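Local coordinates for ChiX (Serratia marcescens, PDB 5OPZ), which is a zinc-dependent L-Ala D-Glu endopeptidase, a peptidoglycan hydrolase required for chitinase secretion, at residues R69-V80 with P126-A137. Numbering follows the deposited sequence. Where two conformers were deposited one is given.
Sequences RSRHLTGHAVDV and PHFQLTFRDYPA. With ZN (zinc ion), chain C.
Strands 77-80 and 127-130 run antiparallel, their axes 4.7 Å apart at closest, with Val78 and Phe128 as a hydrogen-bonded pair between the non-hydrogen-bonded pairs Ala77-Gln129 and Asp79-His127. Val78 and Phe128 exchange both backbone bonds; Leu130 N to His76 O and Val80 N to Pro126 O extend the ladder at its two ends. On the face bearing Ala77, Asp79, His127 and Gln129 sits the zinc, held by Asp79 OD1 (2.0 Å), His127 ND1 (2.0 Å) and His72 NE2 (2.1 Å). This His-Asp-His site on a small antiparallel sheet is characteristic of the LAS-type (clan MD) peptidases, consistent with a catalytic metal. A chi1 near 180° (-177°) swings the His127 ring toward the zinc, and its turn about CB-CG presents ND1 to the metal, while NE2 donates to Gln129 OE1 at 2.7 Å; Gln129 thereby fixes the ring's rotation from the second shell, and Gly49 O does likewise for His72 ND1. On the other face, Val80 CG2 meets the edge of the Phe128 ring, with helix 92-109 packed against both residues. Beyond the strands, Phe132 is sandwiched between two guanidinium groups: Arg69 lies almost parallel on one face, planes 3° apart, and Arg71 stacks on the opposite face, its CD making a CH-pi contact. Bends at chi2 and chi3 of Arg71 turn its end into the C-terminal loop, where NH1 and NH2 both donate to Tyr135 O, NH2 at 2.8 Å, and NH1 also reaches Leu130 O, from above that carbonyl's plane. The His76 ring covers the other face of this guanidinium, and a water links Arg69 NH1 to the terminal carboxylate of Ala137.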
loop_
_atom_site.group_PDB
_atom_site.type_symbol
_atom_site.label_atom_id
_atom_site.label_comp_id
_atom_site.label_asym_id
_atom_site.label_seq_id
_atom_site.Cartn_x
_atom_site.Cartn_y
_atom_site.Cartn_z
ATOM N N ARG A 69 17.842 -2.036 -4.118
ATOM C CA ARG A 69 17.295 -2.384 -2.820
ATOM C C ARG A 69 15.930 -1.718 -2.702
ATOM O O ARG A 69 15.793 -0.492 -2.767
ATOM C CB ARG A 69 18.238 -1.921 -1.713
ATOM C CG ARG A 69 17.832 -2.323 -0.290
ATOM C CD ARG A 69 18.981 -1.934 0.672
ATOM N NE ARG A 69 18.647 -1.147 1.868
ATOM C CZ ARG A 69 18.748 -1.542 3.139
ATOM N NH1 ARG A 69 19.095 -2.788 3.476
ATOM N NH2 ARG A 69 18.459 -0.678 4.116
ATOM N N SER A 70 14.903 -2.524 -2.625
ATOM C CA SER A 70 13.533 -2.021 -2.434
ATOM C C SER A 70 12.821 -2.909 -1.453
ATOM O O SER A 70 12.909 -4.146 -1.544
ATOM C CB SER A 70 12.746 -2.036 -3.739
ATOM O OG SER A 70 11.352 -1.892 -3.532
ATOM N N ARG A 71 12.041 -2.299 -0.585
ATOM C CA ARG A 71 11.200 -3.067 0.325
ATOM C C ARG A 71 10.176 -3.896 -0.441
ATOM O O ARG A 71 9.678 -4.880 0.057
ATOM C CB ARG A 71 10.534 -2.144 1.314
ATOM C CG ARG A 71 11.471 -1.378 2.241
ATOM C CD ARG A 71 11.409 -1.880 3.675
ATOM N NE ARG A 71 12.074 -3.159 3.816
ATOM C CZ ARG A 71 12.185 -3.792 4.962
ATOM N NH1 ARG A 71 11.586 -3.323 6.048
ATOM N NH2 ARG A 71 12.922 -4.882 5.039
ATOM N N HIS A 72 9.842 -3.522 -1.686
ATOM C CA HIS A 72 8.917 -4.350 -2.427
ATOM C C HIS A 72 9.451 -5.701 -2.836
ATOM O O HIS A 72 8.670 -6.610 -3.066
ATOM C CB HIS A 72 8.451 -3.656 -3.704
ATOM C CG HIS A 72 7.467 -2.544 -3.512
ATOM N ND1 HIS A 72 6.106 -2.754 -3.460
ATOM C CD2 HIS A 72 7.630 -1.199 -3.406
ATOM C CE1 HIS A 72 5.471 -1.611 -3.307
ATOM N NE2 HIS A 72 6.369 -0.649 -3.284
ATOM N N LEU A 73 10.778 -5.808 -2.977
ATOM C CA LEU A 73 11.359 -7.048 -3.412
ATOM C C LEU A 73 11.245 -8.180 -2.425
ATOM O O LEU A 73 11.202 -9.332 -2.823
ATOM C CB LEU A 73 12.854 -6.850 -3.717
ATOM C CG LEU A 73 13.183 -6.016 -4.954
ATOM C CD1 LEU A 73 14.670 -5.811 -5.082
ATOM C CD2 LEU A 73 12.673 -6.686 -6.188
ATOM N N THR A 74 11.221 -7.829 -1.143
ATOM C CA THR A 74 11.308 -8.792 -0.062
ATOM C C THR A 74 9.941 -9.023 0.608
ATOM O O THR A 74 9.846 -9.800 1.523
ATOM C CB THR A 74 12.322 -8.279 0.965
ATOM O OG1 THR A 74 11.970 -6.930 1.309
ATOM C CG2 THR A 74 13.746 -8.328 0.446
ATOM N N GLY A 75 8.882 -8.373 0.133
ATOM C CA GLY A 75 7.575 -8.497 0.724
ATOM C C GLY A 75 7.214 -7.456 1.754
ATOM O O GLY A 75 6.207 -7.590 2.425
ATOM N N HIS A 76 8.025 -6.401 1.905
ATOM C CA HIS A 76 7.844 -5.446 2.997
ATOM C C HIS A 76 7.098 -4.156 2.586
ATOM O O HIS A 76 7.053 -3.212 3.412
ATOM C CB HIS A 76 9.168 -5.113 3.671
ATOM C CG HIS A 76 9.826 -6.280 4.329
ATOM N ND1 HIS A 76 10.633 -7.159 3.644
ATOM C CD2 HIS A 76 9.834 -6.690 5.620
ATOM C CE1 HIS A 76 11.106 -8.056 4.487
ATOM N NE2 HIS A 76 10.624 -7.807 5.685
ATOM N N ALA A 77 6.531 -4.094 1.379
ATOM C CA ALA A 77 5.849 -2.878 0.959
ATOM C C ALA A 77 4.695 -3.178 0.044
ATOM O O ALA A 77 4.655 -4.196 -0.631
ATOM C CB ALA A 77 6.842 -1.967 0.262
ATOM N N VAL A 78 3.734 -2.269 0.037
ATOM C CA VAL A 78 2.627 -2.262 -0.914
ATOM C C VAL A 78 2.457 -0.848 -1.447
ATOM O O VAL A 78 2.700 0.131 -0.729
ATOM C CB VAL A 78 1.295 -2.749 -0.292
ATOM C CG1 VAL A 78 1.431 -4.203 0.146
ATOM C CG2 VAL A 78 0.876 -1.885 0.863
ATOM N N ASP A 79 1.995 -0.776 -2.701
ATOM C CA ASP A 79 1.401 0.441 -3.261
ATOM C C ASP A 79 -0.096 0.220 -3.401
ATOM O O ASP A 79 -0.500 -0.783 -3.949
ATOM C CB ASP A 79 2.032 0.739 -4.604
ATOM C CG ASP A 79 3.465 1.186 -4.526
ATOM O OD1 ASP A 79 4.008 1.410 -3.454
ATOM O OD2 ASP A 79 4.091 1.325 -5.575
ATOM N N VAL A 80 -0.854 1.139 -2.845
ATOM C CA VAL A 80 -2.291 1.083 -2.935
ATOM C C VAL A 80 -2.773 2.008 -4.050
ATOM O O VAL A 80 -2.093 2.926 -4.467
ATOM C CB VAL A 80 -3.011 1.462 -1.621
ATOM C CG1 VAL A 80 -2.529 0.581 -0.474
ATOM C CG2 VAL A 80 -2.808 2.915 -1.261
ATOM N N PRO A 126 0.690 6.419 -2.658
ATOM C CA PRO A 126 0.421 4.967 -2.660
ATOM C C PRO A 126 1.264 4.074 -1.747
ATOM O O PRO A 126 0.763 3.002 -1.416
ATOM C CB PRO A 126 0.694 4.571 -4.100
ATOM C CG PRO A 126 0.323 5.807 -4.864
ATOM C CD PRO A 126 0.831 6.948 -4.035
ATOM N N HIS A 127 2.471 4.477 -1.355
ATOM C CA HIS A 127 3.438 3.565 -0.788
ATOM C C HIS A 127 3.330 3.437 0.692
ATOM O O HIS A 127 3.336 4.424 1.410
ATOM C CB HIS A 127 4.828 4.071 -1.183
ATOM C CG HIS A 127 5.960 3.187 -0.741
ATOM N ND1 HIS A 127 6.396 2.103 -1.460
ATOM C CD2 HIS A 127 6.607 3.128 0.437
ATOM C CE1 HIS A 127 7.347 1.477 -0.809
ATOM N NE2 HIS A 127 7.465 2.064 0.362
ATOM N N PHE A 128 3.266 2.185 1.154
ATOM C CA PHE A 128 3.343 1.868 2.586
ATOM C C PHE A 128 4.403 0.758 2.790
ATOM O O PHE A 128 4.472 -0.162 1.950
ATOM C CB PHE A 128 2.024 1.386 3.152
ATOM C CG PHE A 128 0.941 2.401 3.119
ATOM C CD1 PHE A 128 0.192 2.634 1.985
ATOM C CD2 PHE A 128 0.783 3.245 4.176
ATOM C CE1 PHE A 128 -0.833 3.563 1.978
ATOM C CE2 PHE A 128 -0.250 4.153 4.214
ATOM C CZ PHE A 128 -1.034 4.343 3.096
ATOM N N GLN A 129 5.148 0.798 3.895
ATOM C CA GLN A 129 6.147 -0.261 4.134
ATOM C C GLN A 129 6.329 -0.512 5.607
ATOM O O GLN A 129 6.184 0.374 6.436
ATOM C CB GLN A 129 7.503 0.038 3.470
ATOM C CG GLN A 129 8.187 1.273 4.025
ATOM C CD GLN A 129 9.455 1.567 3.333
ATOM O OE1 GLN A 129 9.530 1.598 2.110
ATOM N NE2 GLN A 129 10.522 1.727 4.113
ATOM N N LEU A 130 6.767 -1.740 5.883
ATOM C CA LEU A 130 7.334 -2.043 7.189
ATOM C C LEU A 130 8.730 -1.415 7.297
ATOM O O LEU A 130 9.430 -1.262 6.295
ATOM C CB LEU A 130 7.475 -3.550 7.380
ATOM C CG LEU A 130 6.143 -4.335 7.338
ATOM C CD1 LEU A 130 6.387 -5.827 7.369
ATOM C CD2 LEU A 130 5.215 -3.922 8.480
ATOM N N THR A 131 9.129 -1.008 8.497
ATOM C CA THR A 131 10.413 -0.315 8.644
ATOM C C THR A 131 11.577 -1.288 8.577
ATOM O O THR A 131 11.455 -2.448 8.990
ATOM C CB THR A 131 10.573 0.521 9.928
ATOM O OG1 THR A 131 10.674 -0.302 11.065
ATOM C CG2 THR A 131 9.469 1.435 10.145
ATOM N N PHE A 132 12.705 -0.774 8.093
ATOM C CA PHE A 132 13.964 -1.522 8.168
ATOM C C PHE A 132 14.388 -1.820 9.599
ATOM O O PHE A 132 14.933 -2.907 9.851
ATOM C CB PHE A 132 15.073 -0.788 7.432
ATOM C CG PHE A 132 15.044 -0.977 5.937
ATOM C CD1 PHE A 132 15.376 -2.190 5.344
ATOM C CD2 PHE A 132 14.707 0.074 5.101
ATOM C CE1 PHE A 132 15.392 -2.355 3.951
ATOM C CE2 PHE A 132 14.727 -0.071 3.706
ATOM C CZ PHE A 132 15.029 -1.309 3.143
ATOM N N ARG A 133 14.155 -0.880 10.521
ATOM C CA ARG A 133 14.532 -1.102 11.927
ATOM C C ARG A 133 13.763 -2.273 12.555
ATOM O O ARG A 133 14.349 -3.150 13.209
ATOM C CB ARG A 133 14.366 0.151 12.786
ATOM C CG ARG A 133 15.294 1.302 12.378
ATOM C CD ARG A 133 14.802 2.634 12.943
ATOM N NE ARG A 133 15.646 3.804 12.629
ATOM C CZ ARG A 133 16.877 4.051 13.085
ATOM N NH1 ARG A 133 17.483 5.169 12.699
ATOM N NH2 ARG A 133 17.532 3.221 13.887
ATOM N N ASP A 134 12.466 -2.356 12.282
ATOM C CA ASP A 134 11.665 -3.409 12.894
ATOM C C ASP A 134 11.746 -4.712 12.170
ATOM O O ASP A 134 11.579 -5.776 12.791
ATOM C CB ASP A 134 10.184 -3.037 12.962
ATOM C CG ASP A 134 9.901 -1.863 13.834
ATOM O OD1 ASP A 134 10.577 -1.693 14.884
ATOM O OD2 ASP A 134 8.953 -1.101 13.477
ATOM N N TYR A 135 11.890 -4.631 10.850
ATOM C CA TYR A 135 11.821 -5.745 9.937
ATOM C C TYR A 135 13.021 -5.670 9.002
ATOM O O TYR A 135 12.847 -5.243 7.858
ATOM C CB TYR A 135 10.500 -5.718 9.148
ATOM C CG TYR A 135 9.299 -6.030 9.981
ATOM C CD1 TYR A 135 8.624 -5.024 10.684
ATOM C CD2 TYR A 135 8.829 -7.336 10.091
ATOM C CE1 TYR A 135 7.528 -5.319 11.465
ATOM C CE2 TYR A 135 7.741 -7.632 10.892
ATOM C CZ TYR A 135 7.070 -6.626 11.559
ATOM O OH TYR A 135 6.005 -6.867 12.414
ATOM N N PRO A 136 14.204 -6.040 9.513
ATOM C CA PRO A 136 15.374 -5.949 8.696
ATOM C C PRO A 136 15.314 -6.947 7.522
ATOM O O PRO A 136 14.646 -7.997 7.594
ATOM C CB PRO A 136 16.511 -6.333 9.669
ATOM C CG PRO A 136 15.964 -6.115 11.029
ATOM C CD PRO A 136 14.535 -6.523 10.878
ATOM N N ALA A 137 16.017 -6.620 6.468
ATOM C CA ALA A 137 16.196 -7.577 5.369
ATOM C C ALA A 137 17.352 -7.173 4.481
ATOM O O ALA A 137 18.405 -6.976 5.037
ATOM C CB ALA A 137 14.937 -7.688 4.534
ATOM O OXT ALA A 137 17.268 -7.047 3.242
HETATM ZN ZN ZN C . 5.998 1.435 -3.357
HETATM O O HOH W 1 18.821 -5.359 2.152
HETATM O O HOH W 2 11.837 -8.769 8.094
#